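Nitrate regulatory protein (Klebsiella oxytoca, PDB 4AKK) senses nitrate and nitrite and, in response, binds the leader RNA of the nasF operon at its terminator to bring about transcription antitermination. Local coordinates at residues Q172-I177 with G184-L189. Sequence-based numbering, arbitrary orientation.
Sequences QLNDSI and GRMVAL
The side-chain amide of N174 meets helix 180-212 with both of its ends: ND2 donates to the carbonyl oxygen of A183 and lies 3.3 Å from CG2 of V187, while OD1 faces CB of M186 at 3.5 Å. CB of N174 already points toward the helix; chi1, -93°, lies off a staggered value. The contact buries OD1, which has no hydrogen-bonding partner in the model. The ND2 bond to A183 O is the polar tie of this amide to the helix, and it probably sets which way the amide is turned. The V187 side chain runs at roughly a right angle to that of N174, and its CG2 is the methyl that reaches the amide.

M186 supplies the apolar half. Its CG sits anti to the carbonyl carbon (chi1 -82°), and bends at chi2 and chi3 turn the chain away after CG; CD1 of I177 approaches that CG at 4.1 Å, and CD1 of L173 comes loosely within 4.5 Å of SD. A63 of helix 56-85 and L304 of helix 277-312 also touch M186, which places the contact between long helices. On another side of the turn, D175 receives NE2 of Q172 at OD2 (2.8 Å) on the anti side of the carboxylate and somewhat out of its plane, almost straight at 174°, and OG of S176 at OD1.

All five touching residues are buried, and the nearest CA atoms, those of N174 and M186, are 7.3 Å apart. The geometry is that of a short helix-loop-helix connection, joining helix 169-173 to long helix 180-212 within the all-helical NIT nitrate-sensing domain.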
ATOM      1  N   GLN A 172      13.206  -0.377   4.103  1.00 39.67           N
ATOM      2  CA  GLN A 172      13.436  -1.702   4.656  1.00 39.23           C
ATOM      3  C   GLN A 172      13.982  -1.582   6.072  1.00 41.50           C
ATOM      4  O   GLN A 172      13.766  -2.455   6.908  1.00 37.19           O
ATOM      5  CB  GLN A 172      14.431  -2.476   3.795  1.00 39.39           C
ATOM      6  CG  GLN A 172      14.343  -3.964   4.017  1.00 37.99           C
ATOM      7  CD  GLN A 172      13.054  -4.512   3.483  1.00 41.87           C
ATOM      8  OE1 GLN A 172      12.692  -4.245   2.335  1.00 47.60           O
ATOM      9  NE2 GLN A 172      12.341  -5.276   4.307  1.00 44.84           N
ATOM     10  N   LEU A 173      14.696  -0.492   6.328  1.00 39.71           N
ATOM     11  CA  LEU A 173      15.206  -0.204   7.662  1.00 44.52           C
ATOM     12  C   LEU A 173      14.111  -0.217   8.724  1.00 42.59           C
ATOM     13  O   LEU A 173      14.368  -0.585   9.868  1.00 46.33           O
ATOM     14  CB  LEU A 173      15.939   1.141   7.687  1.00 44.39           C
ATOM     15  CG  LEU A 173      17.390   1.118   7.217  1.00 41.52           C
ATOM     16  CD1 LEU A 173      18.065   2.443   7.529  1.00 35.20           C
ATOM     17  CD2 LEU A 173      18.129  -0.028   7.874  1.00 42.49           C
ATOM     18  N   ASN A 174      12.894   0.176   8.346  1.00 45.12           N
ATOM     19  CA  ASN A 174      11.749   0.148   9.265  1.00 45.77           C
ATOM     20  C   ASN A 174      11.262  -1.235   9.720  1.00 50.74           C
ATOM     21  O   ASN A 174      10.598  -1.352  10.753  1.00 55.70           O
ATOM     22  CB  ASN A 174      10.573   0.936   8.686  1.00 54.61           C
ATOM     23  CG  ASN A 174      10.554   2.378   9.151  1.00 50.85           C
ATOM     24  OD1 ASN A 174      11.307   2.761  10.049  1.00 54.53           O
ATOM     25  ND2 ASN A 174       9.682   3.183   8.557  1.00 45.38           N
ATOM     26  N   ASP A 175      11.578  -2.278   8.959  1.00 52.51           N
ATOM     27  CA  ASP A 175      11.131  -3.628   9.314  1.00 53.33           C
ATOM     28  C   ASP A 175      11.781  -4.126  10.609  1.00 56.18           C
ATOM     29  O   ASP A 175      11.461  -5.208  11.110  1.00 57.06           O
ATOM     30  CB  ASP A 175      11.344  -4.627   8.152  1.00 51.65           C
ATOM     31  CG  ASP A 175      12.800  -5.103   8.016  1.00 55.08           C
ATOM     32  OD1 ASP A 175      13.597  -4.908   8.960  1.00 55.12           O
ATOM     33  OD2 ASP A 175      13.149  -5.686   6.959  1.00 52.60           O
ATOM     34  N   SER A 176      12.704  -3.336  11.143  1.00 52.12           N
ATOM     35  CA  SER A 176      13.355  -3.686  12.396  1.00 54.03           C
ATOM     36  C   SER A 176      13.354  -2.507  13.352  1.00 52.60           C
ATOM     37  O   SER A 176      14.158  -2.446  14.287  1.00 49.89           O
ATOM     38  CB  SER A 176      14.778  -4.181  12.152  1.00 54.85           C
ATOM     39  OG  SER A 176      14.769  -5.543  11.754  1.00 67.93           O
ATOM     40  N   ILE A 177      12.445  -1.570  13.103  1.00 47.10           N
ATOM     41  CA  ILE A 177      12.267  -0.420  13.978  1.00 48.94           C
ATOM     42  C   ILE A 177      10.884  -0.462  14.623  1.00 49.95           C
ATOM     43  O   ILE A 177       9.869  -0.255  13.956  1.00 50.48           O
ATOM     44  CB  ILE A 177      12.447   0.902  13.219  1.00 39.88           C
ATOM     45  CG1 ILE A 177      13.866   0.987  12.653  1.00 44.56           C
ATOM     46  CG2 ILE A 177      12.149   2.082  14.134  1.00 43.72           C
ATOM     47  CD1 ILE A 177      14.225   2.338  12.085  1.00 47.68           C
ATOM     48  N   GLY A 184       8.144   6.737  12.030  1.00 36.69           N
ATOM     49  CA  GLY A 184       7.513   7.882  11.390  1.00 35.82           C
ATOM     50  C   GLY A 184       8.524   8.855  10.788  1.00 40.96           C
ATOM     51  O   GLY A 184       8.301   9.406   9.702  1.00 36.15           O
ATOM     52  N   ARG A 185       9.631   9.075  11.497  1.00 37.86           N
ATOM     53  CA  ARG A 185      10.699   9.961  11.018  1.00 38.81           C
ATOM     54  C   ARG A 185      11.435   9.366   9.829  1.00 35.64           C
ATOM     55  O   ARG A 185      11.831  10.090   8.922  1.00 32.83           O
ATOM     56  CB  ARG A 185      11.716  10.267  12.120  1.00 35.10           C
ATOM     57  CG  ARG A 185      11.276  11.328  13.105  1.00 37.72           C
ATOM     58  CD  ARG A 185      12.334  11.544  14.182  1.00 39.72           C
ATOM     59  NE  ARG A 185      11.808  12.389  15.243  1.00 47.51           N
ATOM     60  CZ  ARG A 185      11.875  13.716  15.240  1.00 43.69           C
ATOM     61  NH1 ARG A 185      12.458  14.350  14.234  1.00 40.31           N
ATOM     62  NH2 ARG A 185      11.352  14.406  16.242  1.00 46.14           N
ATOM     63  N   MET A 186      11.626   8.050   9.844  1.00 35.26           N
ATOM     64  CA  MET A 186      12.304   7.379   8.747  1.00 35.95           C
ATOM     65  C   MET A 186      11.494   7.483   7.468  1.00 33.58           C
ATOM     66  O   MET A 186      12.044   7.738   6.404  1.00 32.80           O
ATOM     67  CB  MET A 186      12.614   5.912   9.075  1.00 36.34           C
ATOM     68  CG  MET A 186      13.879   5.733   9.902  1.00 44.45           C
ATOM     69  SD  MET A 186      15.439   5.789   8.974  1.00 36.08           S
ATOM     70  CE  MET A 186      15.046   6.822   7.591  1.00 36.24           C
ATOM     71  N   VAL A 187      10.185   7.304   7.572  1.00 36.02           N
ATOM     72  CA  VAL A 187       9.339   7.398   6.389  1.00 36.39           C
ATOM     73  C   VAL A 187       9.273   8.831   5.844  1.00 28.90           C
ATOM     74  O   VAL A 187       9.329   9.043   4.631  1.00 32.13           O
ATOM     75  CB  VAL A 187       7.927   6.839   6.654  1.00 35.93           C
ATOM     76  CG1 VAL A 187       6.966   7.235   5.531  1.00 34.43           C
ATOM     77  CG2 VAL A 187       7.994   5.330   6.783  1.00 38.91           C
ATOM     78  N   ALA A 188       9.165   9.806   6.739  1.00 33.46           N
ATOM     79  CA  ALA A 188       9.194  11.216   6.348  1.00 30.45           C
ATOM     80  C   ALA A 188      10.492  11.555   5.610  1.00 33.54           C
ATOM     81  O   ALA A 188      10.474  12.242   4.588  1.00 32.32           O
ATOM     82  CB  ALA A 188       9.030  12.120   7.582  1.00 30.82           C
ATOM     83  N   LEU A 189      11.617  11.079   6.141  1.00 31.17           N
ATOM     84  CA  LEU A 189      12.915  11.265   5.505  1.00 34.39           C
ATOM     85  C   LEU A 189      12.988  10.586   4.134  1.00 30.12           C
ATOM     86  O   LEU A 189      13.394  11.203   3.142  1.00 29.98           O
ATOM     87  CB  LEU A 189      14.033  10.729   6.409  1.00 36.89           C
ATOM     88  CG  LEU A 189      15.424  10.663   5.775  1.00 34.65           C
ATOM     89  CD1 LEU A 189      15.917  12.063   5.450  1.00 37.69           C
ATOM     90  CD2 LEU A 189      16.419   9.936   6.685  1.00 39.39           C
TER